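Local atomic coordinates of variant surface glycoprotein MITat 1.13 (Trypanosoma brucei, PDB entry 6Z8H), a protein that probably forms part of the surface coat of the trypanosome, whose replacement by antigenically distinct variants lets the parasite evade the host immune response. Residues A[78-81]-A[82-85]; A[296-299]-A[300-304]; A[308-312]-A[313-317]; A[323-326]-A[327-331]. All blocks are in the same frame, centred on the assembly; numbering follows the deposited sequence.

Overall arrangement
Following the chain, the four contacts come in series; none nests in or crosses another, and each joins adjoining residues. Interaction 1 lies in the first two turns of the long helix 78-129. Interaction 2 occupies the short helix 294-304, which touches interaction 1 through Arg-82 and Leu-85. Interaction 3 closes a tight turn in the loop that follows and is tied back to interaction 2 by Lys-302. Interaction 4, at the end of helix 318-329, packs on interaction 2 through Phe-296 and Val-300 and reaches interaction 1 through Tyr-329. Together they join two short helices to the start of a long one, with interactions 1 to 3 also touching the second subunit.

Interaction 1 (A[78-81]-A[82-85]); sequences PTMQ and RKIL
Met-80 and Ile-84, one turn apart in the first stretch of helix 78-129, meet through their ends, CE of Met-80 lying 4.2 Å from CD1 of Ile-84. The methionine is bent twice, at chi2 and chi3, and its chi1 of -96° departs from a staggered angle; this folds the flexible thioether forward along the helix, toward Lys-83 and Ile-84, and SD rests 3.9 Å from CD of Lys-83. The tight side is built round backbone oxygens. Gln-81 O accepts two amides, Leu-85 N at 2.9 Å and Ile-84 N at 3.0 Å, and the buried side chain of Gln-81 is itself held, NE2 bonding to Ala-73 O. Met-80 O draws weak bonds from the amides of both Lys-83 and Ile-84, and the branched Ile-84 leans its CG1 to 3.3 Å from the same oxygen. Partly exposed Arg-82 passes its methylenes beside Pro-78 O and is anchored by NH1 to Ala-303 O. The other side is looser. Pro-78 and Thr-79 are exposed, and the proline, with no N-H to offer, suits a helix start, where its carbonyl still receives Arg-82 N at 2.9 Å. Lys-83 runs out extended past Thr-79 O, its CG 3.5 Å from that oxygen, as befits a chain that is apolar at its root and charged at its end. Thus Ile-84 faces helix 34-75, Leu-85 and Arg-82 meet helix 294-304, and Gln-81, Arg-82 and Leu-85 also touch the last helix of the second subunit.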
loop_
_atom_site.group_PDB
_atom_site.type_symbol
_atom_site.label_atom_id
_atom_site.label_comp_id
_atom_site.label_asym_id
_atom_site.label_seq_id
_atom_site.Cartn_x
_atom_site.Cartn_y
_atom_site.Cartn_z
ATOM N N PRO A 78 11.162 -28.103 -36.290
ATOM C CA PRO A 78 11.038 -29.213 -35.330
ATOM C C PRO A 78 12.248 -29.441 -34.435
ATOM O O PRO A 78 12.064 -29.804 -33.273
ATOM C CB PRO A 78 10.775 -30.427 -36.236
ATOM C CG PRO A 78 10.046 -29.846 -37.389
ATOM C CD PRO A 78 10.653 -28.471 -37.621
ATOM N N THR A 79 13.472 -29.325 -34.961
ATOM C CA THR A 79 14.638 -29.527 -34.112
ATOM C C THR A 79 14.631 -28.558 -32.940
ATOM O O THR A 79 15.063 -28.918 -31.839
ATOM C CB THR A 79 15.938 -29.398 -34.913
ATOM O OG1 THR A 79 15.975 -28.133 -35.586
ATOM C CG2 THR A 79 16.052 -30.534 -35.911
ATOM N N MET A 80 14.143 -27.325 -33.156
ATOM C CA MET A 80 14.067 -26.346 -32.074
ATOM C C MET A 80 12.808 -26.558 -31.249
ATOM O O MET A 80 12.838 -26.443 -30.015
ATOM C CB MET A 80 14.100 -24.926 -32.644
ATOM C CG MET A 80 15.485 -24.265 -32.656
ATOM S SD MET A 80 16.352 -24.199 -31.067
ATOM C CE MET A 80 15.208 -23.316 -30.054
ATOM N N GLN A 81 11.694 -26.886 -31.908
ATOM C CA GLN A 81 10.476 -27.146 -31.159
ATOM C C GLN A 81 10.688 -28.238 -30.126
ATOM O O GLN A 81 10.140 -28.172 -29.020
ATOM C CB GLN A 81 9.354 -27.579 -32.085
ATOM C CG GLN A 81 8.820 -26.559 -33.018
ATOM C CD GLN A 81 7.749 -27.149 -33.923
ATOM O OE1 GLN A 81 8.035 -28.031 -34.736
ATOM N NE2 GLN A 81 6.520 -26.705 -33.764
ATOM N N ARG A 82 11.451 -29.270 -30.478
ATOM C CA ARG A 82 11.652 -30.346 -29.527
ATOM C C ARG A 82 12.424 -29.873 -28.298
ATOM O O ARG A 82 12.245 -30.455 -27.228
ATOM C CB ARG A 82 12.376 -31.506 -30.210
ATOM C CG ARG A 82 11.510 -32.234 -31.229
ATOM C CD ARG A 82 12.324 -33.284 -31.924
ATOM N NE ARG A 82 11.603 -33.963 -32.988
ATOM C CZ ARG A 82 10.754 -34.965 -32.793
ATOM N NH1 ARG A 82 10.483 -35.390 -31.565
ATOM N NH2 ARG A 82 10.163 -35.537 -33.821
ATOM N N LYS A 83 13.303 -28.873 -28.438
ATOM C CA LYS A 83 13.997 -28.269 -27.291
ATOM C C LYS A 83 13.072 -27.374 -26.466
ATOM O O LYS A 83 13.305 -27.188 -25.281
ATOM C CB LYS A 83 15.202 -27.462 -27.793
ATOM C CG LYS A 83 16.249 -28.319 -28.573
ATOM C CD LYS A 83 17.351 -27.482 -29.211
ATOM C CE LYS A 83 18.481 -28.348 -29.732
ATOM N NZ LYS A 83 19.601 -27.512 -30.267
ATOM N N ILE A 84 11.986 -26.869 -27.038
ATOM C CA ILE A 84 11.080 -25.972 -26.322
ATOM C C ILE A 84 9.963 -26.729 -25.607
ATOM O O ILE A 84 9.553 -26.341 -24.506
ATOM C CB ILE A 84 10.507 -24.948 -27.314
ATOM C CG1 ILE A 84 11.629 -24.162 -27.982
ATOM C CG2 ILE A 84 9.497 -24.056 -26.634
ATOM C CD1 ILE A 84 11.174 -23.276 -29.069
ATOM N N LEU A 85 9.452 -27.809 -26.213
ATOM C CA LEU A 85 8.334 -28.517 -25.597
ATOM C C LEU A 85 8.549 -28.907 -24.138
ATOM O O LEU A 85 7.598 -28.772 -23.351
ATOM C CB LEU A 85 7.922 -29.712 -26.458
ATOM C CG LEU A 85 7.450 -29.385 -27.863
ATOM C CD1 LEU A 85 6.901 -30.659 -28.537
ATOM C CD2 LEU A 85 6.413 -28.300 -27.908
#

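Interaction 2 (A[296-299]-A[300-304]); sequences FKLM and VIKAL
The short helix 294-304 is a largely buried element packed against helices 78-129 and 318-329, and its inner face begins with Phe-296 lying against Val-300 one turn on. Val-300 CG2 lies over one face of the phenyl ring, 4.1 Å from the centroid of Phe-296 and 15° off the normal, a CH-pi contact displaced toward the rim. CG of Phe-296 is anti to the backbone N (chi1 166°), which sends the ring outward and slightly forward, so that Val-300 CG2 comes over its face. Both residues then offer apolar surface to Ile-325 and Ala-324 of helix 318-329. On another side Met-299 curls round: bends at chi2 and chi3 bring SD to 3.9 Å from Ala-303 CB, whose small methyl admits the sulfur, and CE to 3.7 Å from CE of Lys-302. Leu-298 flanks the same lysine, its CG 3.7 Å from Lys-302 CD, so two apolar residues sheathe the methylenes. Beneath them the main chain keeps regular helical bonds, from Val-300 N to Phe-296 O at 2.9 Å through Ala-303 N to Met-299 O at 2.8 Å. Across the subunit interface, Met-299 and Ala-303 pack on Ala-376 and Leu-380 of the second subunit. Lys-302 is itself buried, but the bends at chi3 and chi4 turn NZ to Pro-308 O, Ala-310 O and the carboxylate of Glu-311; apolar along its length and anchored at its tip by two carbonyls and an anion, it probably keeps its positive charge here.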
loop_
_atom_site.group_PDB
_atom_site.type_symbol
_atom_site.label_atom_id
_atom_site.label_comp_id
_atom_site.label_asym_id
_atom_site.label_seq_id
_atom_site.Cartn_x
_atom_site.Cartn_y
_atom_site.Cartn_z
ATOM N N PHE A 296 8.982 -31.782 -17.137
ATOM C CA PHE A 296 10.140 -31.507 -17.984
ATOM C C PHE A 296 10.866 -32.801 -18.323
ATOM O O PHE A 296 11.153 -33.088 -19.494
ATOM C CB PHE A 296 11.080 -30.542 -17.245
ATOM C CG PHE A 296 12.442 -30.443 -17.845
ATOM C CD1 PHE A 296 12.656 -29.663 -18.964
ATOM C CD2 PHE A 296 13.518 -31.109 -17.269
ATOM C CE1 PHE A 296 13.917 -29.558 -19.523
ATOM C CE2 PHE A 296 14.780 -31.026 -17.831
ATOM C CZ PHE A 296 14.989 -30.255 -18.942
ATOM N N LYS A 297 11.162 -33.606 -17.312
ATOM C CA LYS A 297 11.854 -34.858 -17.592
ATOM C C LYS A 297 11.022 -35.744 -18.506
ATOM O O LYS A 297 11.561 -36.402 -19.403
ATOM C CB LYS A 297 12.157 -35.575 -16.288
ATOM C CG LYS A 297 12.982 -34.748 -15.312
ATOM C CD LYS A 297 13.131 -35.459 -13.990
ATOM C CE LYS A 297 13.340 -34.508 -12.840
ATOM N NZ LYS A 297 13.068 -35.179 -11.537
ATOM N N LEU A 298 9.712 -35.810 -18.275
ATOM C CA LEU A 298 8.861 -36.623 -19.142
ATOM C C LEU A 298 8.843 -36.122 -20.586
ATOM O O LEU A 298 8.879 -36.926 -21.518
ATOM C CB LEU A 298 7.450 -36.725 -18.582
ATOM C CG LEU A 298 6.418 -37.463 -19.424
ATOM C CD1 LEU A 298 6.888 -38.902 -19.624
ATOM C CD2 LEU A 298 5.078 -37.399 -18.733
ATOM N N MET A 299 8.658 -34.825 -20.803
ATOM C CA MET A 299 8.674 -34.290 -22.161
ATOM C C MET A 299 10.049 -34.370 -22.818
ATOM O O MET A 299 10.117 -34.439 -24.047
ATOM C CB MET A 299 8.035 -32.895 -22.184
ATOM C CG MET A 299 7.797 -32.308 -23.553
ATOM S SD MET A 299 6.834 -33.348 -24.668
ATOM C CE MET A 299 5.201 -33.307 -23.956
ATOM N N VAL A 300 11.143 -34.400 -22.051
ATOM C CA VAL A 300 12.421 -34.762 -22.665
ATOM C C VAL A 300 12.337 -36.140 -23.315
ATOM O O VAL A 300 12.793 -36.340 -24.450
ATOM C CB VAL A 300 13.565 -34.688 -21.639
ATOM C CG1 VAL A 300 14.796 -35.334 -22.219
ATOM C CG2 VAL A 300 13.838 -33.239 -21.259
ATOM N N ILE A 301 11.738 -37.106 -22.615
ATOM C CA ILE A 301 11.589 -38.454 -23.167
ATOM C C ILE A 301 10.686 -38.429 -24.392
ATOM O O ILE A 301 10.982 -39.037 -25.426
ATOM C CB ILE A 301 11.025 -39.389 -22.086
ATOM C CG1 ILE A 301 11.985 -39.469 -20.896
ATOM C CG2 ILE A 301 10.783 -40.791 -22.681
ATOM C CD1 ILE A 301 11.452 -40.262 -19.719
ATOM N N LYS A 302 9.554 -37.739 -24.287
ATOM C CA LYS A 302 8.577 -37.769 -25.365
ATOM C C LYS A 302 9.110 -37.083 -26.615
ATOM O O LYS A 302 8.912 -37.577 -27.734
ATOM C CB LYS A 302 7.279 -37.082 -24.904
ATOM C CG LYS A 302 6.502 -37.845 -23.822
ATOM C CD LYS A 302 5.553 -37.012 -23.018
ATOM C CE LYS A 302 4.239 -36.881 -23.582
ATOM N NZ LYS A 302 3.551 -38.177 -23.876
ATOM N N ALA A 303 9.754 -35.926 -26.451
ATOM C CA ALA A 303 10.096 -35.051 -27.562
ATOM C C ALA A 303 11.534 -35.202 -28.025
ATOM O O ALA A 303 11.816 -34.951 -29.198
ATOM C CB ALA A 303 9.847 -33.583 -27.174
ATOM N N LEU A 304 12.463 -35.558 -27.129
ATOM C CA LEU A 304 13.875 -35.629 -27.476
ATOM C C LEU A 304 14.428 -37.044 -27.545
ATOM O O LEU A 304 15.529 -37.217 -28.072
ATOM C CB LEU A 304 14.714 -34.790 -26.507
ATOM C CG LEU A 304 14.497 -33.278 -26.617
ATOM C CD1 LEU A 304 15.165 -32.520 -25.456
ATOM C CD2 LEU A 304 15.012 -32.752 -27.944
#

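Interaction 3 (A[308-312]-A[313-317]); sequences PTAEK and ESDAP
Asp-315 OD2 is gripped by two successive main-chain amides. Glu-311 N comes nearly straight onto the C-O bond of the carboxylate at 3.0 Å, whereas Lys-312 N, 3.1 Å from the same OD2, reaches it from above the carboxylate plane. With CG beside its own backbone N (chi1 -76°), the short aspartate side chain folds back over the preceding residues, and its CB lies 3.8 Å from Ala-310 CB; a small residue suits this inner corner. Two N-H groups on one oxygen would be expected to stabilise the carboxylate in its charged form. The main chain supplies the third tie, Asp-315 N giving a bond of 3.0 Å to Lys-312 O. Lys-312, the first residue of the turn, touches Ser-314 with the root of its side chain, CB 3.8 Å from Ser-314 OG, while its extended chain leads away at the surface. Glu-311 instead makes salt bridges to Lys-302 and to Arg-377 of the second subunit, so this loop takes part in the dimer interface. Residues 312 to 315, with Glu-313 and Ser-314 near helical backbone angles, form a type I beta turn, here braced by an aspartate at its last position and set within the connection from helix 294-304 to helix 318-329.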
loop_
_atom_site.group_PDB
_atom_site.type_symbol
_atom_site.label_atom_id
_atom_site.label_comp_id
_atom_site.label_asym_id
_atom_site.label_seq_id
_atom_site.Cartn_x
_atom_site.Cartn_y
_atom_site.Cartn_z
ATOM N N PRO A 308 7.116 -40.692 -27.893
ATOM C CA PRO A 308 6.057 -39.723 -27.593
ATOM C C PRO A 308 4.950 -40.268 -26.708
ATOM O O PRO A 308 4.244 -39.464 -26.098
ATOM C CB PRO A 308 5.540 -39.284 -28.970
ATOM C CG PRO A 308 6.409 -40.058 -30.034
ATOM C CD PRO A 308 7.095 -41.148 -29.297
ATOM N N THR A 309 4.750 -41.580 -26.621
ATOM C CA THR A 309 3.671 -42.125 -25.803
ATOM C C THR A 309 4.080 -42.336 -24.349
ATOM O O THR A 309 3.232 -42.728 -23.532
ATOM C CB THR A 309 3.161 -43.446 -26.384
ATOM O OG1 THR A 309 4.216 -44.405 -26.313
ATOM C CG2 THR A 309 2.683 -43.288 -27.830
ATOM N N ALA A 310 5.352 -42.090 -24.011
ATOM C CA ALA A 310 5.798 -42.211 -22.629
ATOM C C ALA A 310 4.948 -41.339 -21.702
ATOM O O ALA A 310 4.574 -40.201 -22.030
ATOM C CB ALA A 310 7.265 -41.792 -22.509
ATOM N N GLU A 311 4.645 -41.877 -20.515
ATOM C CA GLU A 311 3.980 -41.095 -19.482
ATOM C C GLU A 311 4.640 -41.187 -18.112
ATOM O O GLU A 311 4.115 -40.615 -17.153
ATOM C CB GLU A 311 2.513 -41.503 -19.353
ATOM C CG GLU A 311 1.716 -41.216 -20.609
ATOM C CD GLU A 311 1.500 -39.716 -20.848
ATOM O OE1 GLU A 311 1.396 -38.932 -19.871
ATOM O OE2 GLU A 311 1.465 -39.277 -22.013
ATOM N N LYS A 312 5.765 -41.887 -17.990
ATOM C CA LYS A 312 6.484 -42.013 -16.730
ATOM C C LYS A 312 7.965 -41.724 -16.939
ATOM O O LYS A 312 8.539 -42.024 -17.984
ATOM C CB LYS A 312 6.340 -43.431 -16.143
ATOM C CG LYS A 312 4.903 -43.838 -15.842
ATOM C CD LYS A 312 4.833 -45.236 -15.283
ATOM C CE LYS A 312 3.409 -45.616 -14.919
ATOM N NZ LYS A 312 3.302 -47.088 -14.668
ATOM N N GLU A 313 8.586 -41.120 -15.929
ATOM C CA GLU A 313 9.995 -40.784 -16.048
ATOM C C GLU A 313 10.865 -42.012 -16.210
ATOM O O GLU A 313 11.965 -41.901 -16.747
ATOM C CB GLU A 313 10.453 -40.000 -14.822
ATOM C CG GLU A 313 11.891 -39.543 -14.893
ATOM C CD GLU A 313 12.306 -38.711 -13.687
ATOM O OE1 GLU A 313 11.442 -38.016 -13.083
ATOM O OE2 GLU A 313 13.505 -38.738 -13.339
ATOM N N SER A 314 10.403 -43.167 -15.751
ATOM C CA SER A 314 11.147 -44.410 -15.892
ATOM C C SER A 314 11.073 -45.003 -17.295
ATOM O O SER A 314 11.686 -46.053 -17.533
ATOM C CB SER A 314 10.634 -45.437 -14.870
ATOM O OG SER A 314 9.221 -45.582 -14.937
ATOM N N ASP A 315 10.380 -44.353 -18.229
ATOM C CA ASP A 315 10.165 -44.927 -19.553
ATOM C C ASP A 315 11.379 -44.835 -20.467
ATOM O O ASP A 315 11.346 -45.416 -21.557
ATOM C CB ASP A 315 8.956 -44.271 -20.236
ATOM C CG ASP A 315 7.647 -44.777 -19.684
ATOM O OD1 ASP A 315 7.671 -45.878 -19.062
ATOM O OD2 ASP A 315 6.606 -44.121 -19.892
ATOM N N ALA A 316 12.427 -44.112 -20.079
ATOM C CA ALA A 316 13.704 -44.144 -20.772
ATOM C C ALA A 316 14.805 -44.256 -19.731
ATOM O O ALA A 316 14.626 -43.817 -18.595
ATOM C CB ALA A 316 13.943 -42.894 -21.624
ATOM N N PRO A 317 15.931 -44.887 -20.068
ATOM C CA PRO A 317 17.042 -44.942 -19.109
ATOM C C PRO A 317 17.515 -43.547 -18.724
ATOM O O PRO A 317 17.592 -42.643 -19.560
ATOM C CB PRO A 317 18.127 -45.735 -19.858
ATOM C CG PRO A 317 17.748 -45.611 -21.323
ATOM C CD PRO A 317 16.257 -45.530 -21.353
#

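Interaction 4 (A[323-326]-A[327-331]); sequences NAIN and SAYGR
Ser-327 turns its hydroxyl back onto Asn-323 O one turn earlier, donating a hydrogen bond of 3.1 Å from OG. A chi1 of -68° sets OG beside its own backbone N. Ser-327 N binds the same oxygen at 2.9 Å, and the two donors reach Asn-323 O from opposite faces of its carbonyl plane. Serine is well fitted to this exposed side, as its short hydroxyl finds a helical carbonyl within its own helix. On the buried side Ile-325 and Tyr-329 meet obliquely, CG2 of the isoleucine 4.1 Å from CD2 of the tyrosine. Tyr-329 has CG beside its backbone N (chi1 -48°), so that Ala-328 CB lies over the centre of one ring face, while its hydroxyl reaches Lys-83 O of helix 78-129 and its ring also meets that of Phe-287. This is the C-terminal end of helix 318-329. Gly-330 is the first residue to leave helical angles, with a positive phi that a residue without CB adopts with little strain; its O comes 3.4 Å from Asn-326 CA in a CA-H...O contact. Beyond it the chain folds back past Asn-326, whose OD1 lies 3.6 Å from Arg-331 CA and accepts Glu-332 N, an amide oxygen receiving the main chain as it leaves the helix. The side chain of Arg-331 bends on its way out, and its guanidinium lies obliquely to the Asn-326 amide, the planes 52° apart; NH1 of the arginine stands 3.8 Å from ND2 of the asparagine.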
loop_
_atom_site.group_PDB
_atom_site.type_symbol
_atom_site.label_atom_id
_atom_site.label_comp_id
_atom_site.label_asym_id
_atom_site.label_seq_id
_atom_site.Cartn_x
_atom_site.Cartn_y
_atom_site.Cartn_z
ATOM N N ASN A 323 21.720 -37.402 -21.270
ATOM C CA ASN A 323 22.391 -37.044 -22.515
ATOM C C ASN A 323 21.509 -36.158 -23.389
ATOM O O ASN A 323 22.007 -35.259 -24.075
ATOM C CB ASN A 323 22.829 -38.308 -23.248
ATOM C CG ASN A 323 24.054 -38.912 -22.629
ATOM O OD1 ASN A 323 25.170 -38.646 -23.067
ATOM N ND2 ASN A 323 23.861 -39.707 -21.581
ATOM N N ALA A 324 20.206 -36.429 -23.416
ATOM C CA ALA A 324 19.293 -35.569 -24.166
ATOM C C ALA A 324 19.237 -34.155 -23.581
ATOM O O ALA A 324 19.282 -33.166 -24.322
ATOM C CB ALA A 324 17.896 -36.187 -24.178
ATOM N N ILE A 325 19.176 -34.047 -22.251
ATOM C CA ILE A 325 19.211 -32.741 -21.589
ATOM C C ILE A 325 20.498 -32.007 -21.936
ATOM O O ILE A 325 20.475 -30.831 -22.312
ATOM C CB ILE A 325 19.045 -32.911 -20.069
ATOM C CG1 ILE A 325 17.596 -33.303 -19.756
ATOM C CG2 ILE A 325 19.431 -31.635 -19.324
ATOM C CD1 ILE A 325 17.337 -33.785 -18.338
ATOM N N ASN A 326 21.639 -32.705 -21.871
ATOM C CA ASN A 326 22.907 -32.052 -22.180
ATOM C C ASN A 326 22.985 -31.604 -23.636
ATOM O O ASN A 326 23.527 -30.534 -23.928
ATOM C CB ASN A 326 24.073 -32.990 -21.874
ATOM C CG ASN A 326 24.219 -33.301 -20.391
ATOM O OD1 ASN A 326 23.685 -32.602 -19.530
ATOM N ND2 ASN A 326 24.997 -34.343 -20.088
ATOM N N SER A 327 22.456 -32.404 -24.566
ATOM C CA SER A 327 22.493 -32.018 -25.977
ATOM C C SER A 327 21.592 -30.824 -26.240
ATOM O O SER A 327 21.918 -29.946 -27.053
ATOM C CB SER A 327 22.049 -33.193 -26.852
ATOM O OG SER A 327 22.998 -34.238 -26.816
ATOM N N ALA A 328 20.453 -30.771 -25.559
ATOM C CA ALA A 328 19.482 -29.734 -25.859
ATOM C C ALA A 328 19.802 -28.420 -25.169
ATOM O O ALA A 328 19.523 -27.360 -25.736
ATOM C CB ALA A 328 18.074 -30.175 -25.453
ATOM N N TYR A 329 20.363 -28.456 -23.958
ATOM C CA TYR A 329 20.487 -27.250 -23.146
ATOM C C TYR A 329 21.917 -26.976 -22.697
ATOM O O TYR A 329 22.121 -26.135 -21.830
ATOM C CB TYR A 329 19.542 -27.309 -21.922
ATOM C CG TYR A 329 18.140 -27.723 -22.258
ATOM C CD1 TYR A 329 17.311 -26.869 -22.947
ATOM C CD2 TYR A 329 17.640 -28.964 -21.888
ATOM C CE1 TYR A 329 16.036 -27.265 -23.330
ATOM C CE2 TYR A 329 16.377 -29.350 -22.236
ATOM C CZ TYR A 329 15.540 -28.472 -22.907
ATOM O OH TYR A 329 14.263 -28.903 -23.290
ATOM N N GLY A 330 22.904 -27.622 -23.302
ATOM C CA GLY A 330 24.247 -27.634 -22.786
ATOM C C GLY A 330 24.368 -28.551 -21.584
ATOM O O GLY A 330 23.381 -28.948 -20.964
ATOM N N ARG A 331 25.617 -28.879 -21.248
ATOM C CA ARG A 331 25.887 -29.831 -20.174
ATOM C C ARG A 331 25.227 -29.358 -18.882
ATOM O O ARG A 331 25.493 -28.249 -18.407
ATOM C CB ARG A 331 27.400 -30.003 -19.985
ATOM C CG ARG A 331 27.769 -31.006 -18.914
ATOM C CD ARG A 331 29.222 -31.452 -19.050
ATOM N NE ARG A 331 29.479 -32.077 -20.347
ATOM C CZ ARG A 331 29.240 -33.357 -20.624
ATOM N NH1 ARG A 331 28.730 -34.157 -19.696
ATOM N NH2 ARG A 331 29.500 -33.840 -21.834
#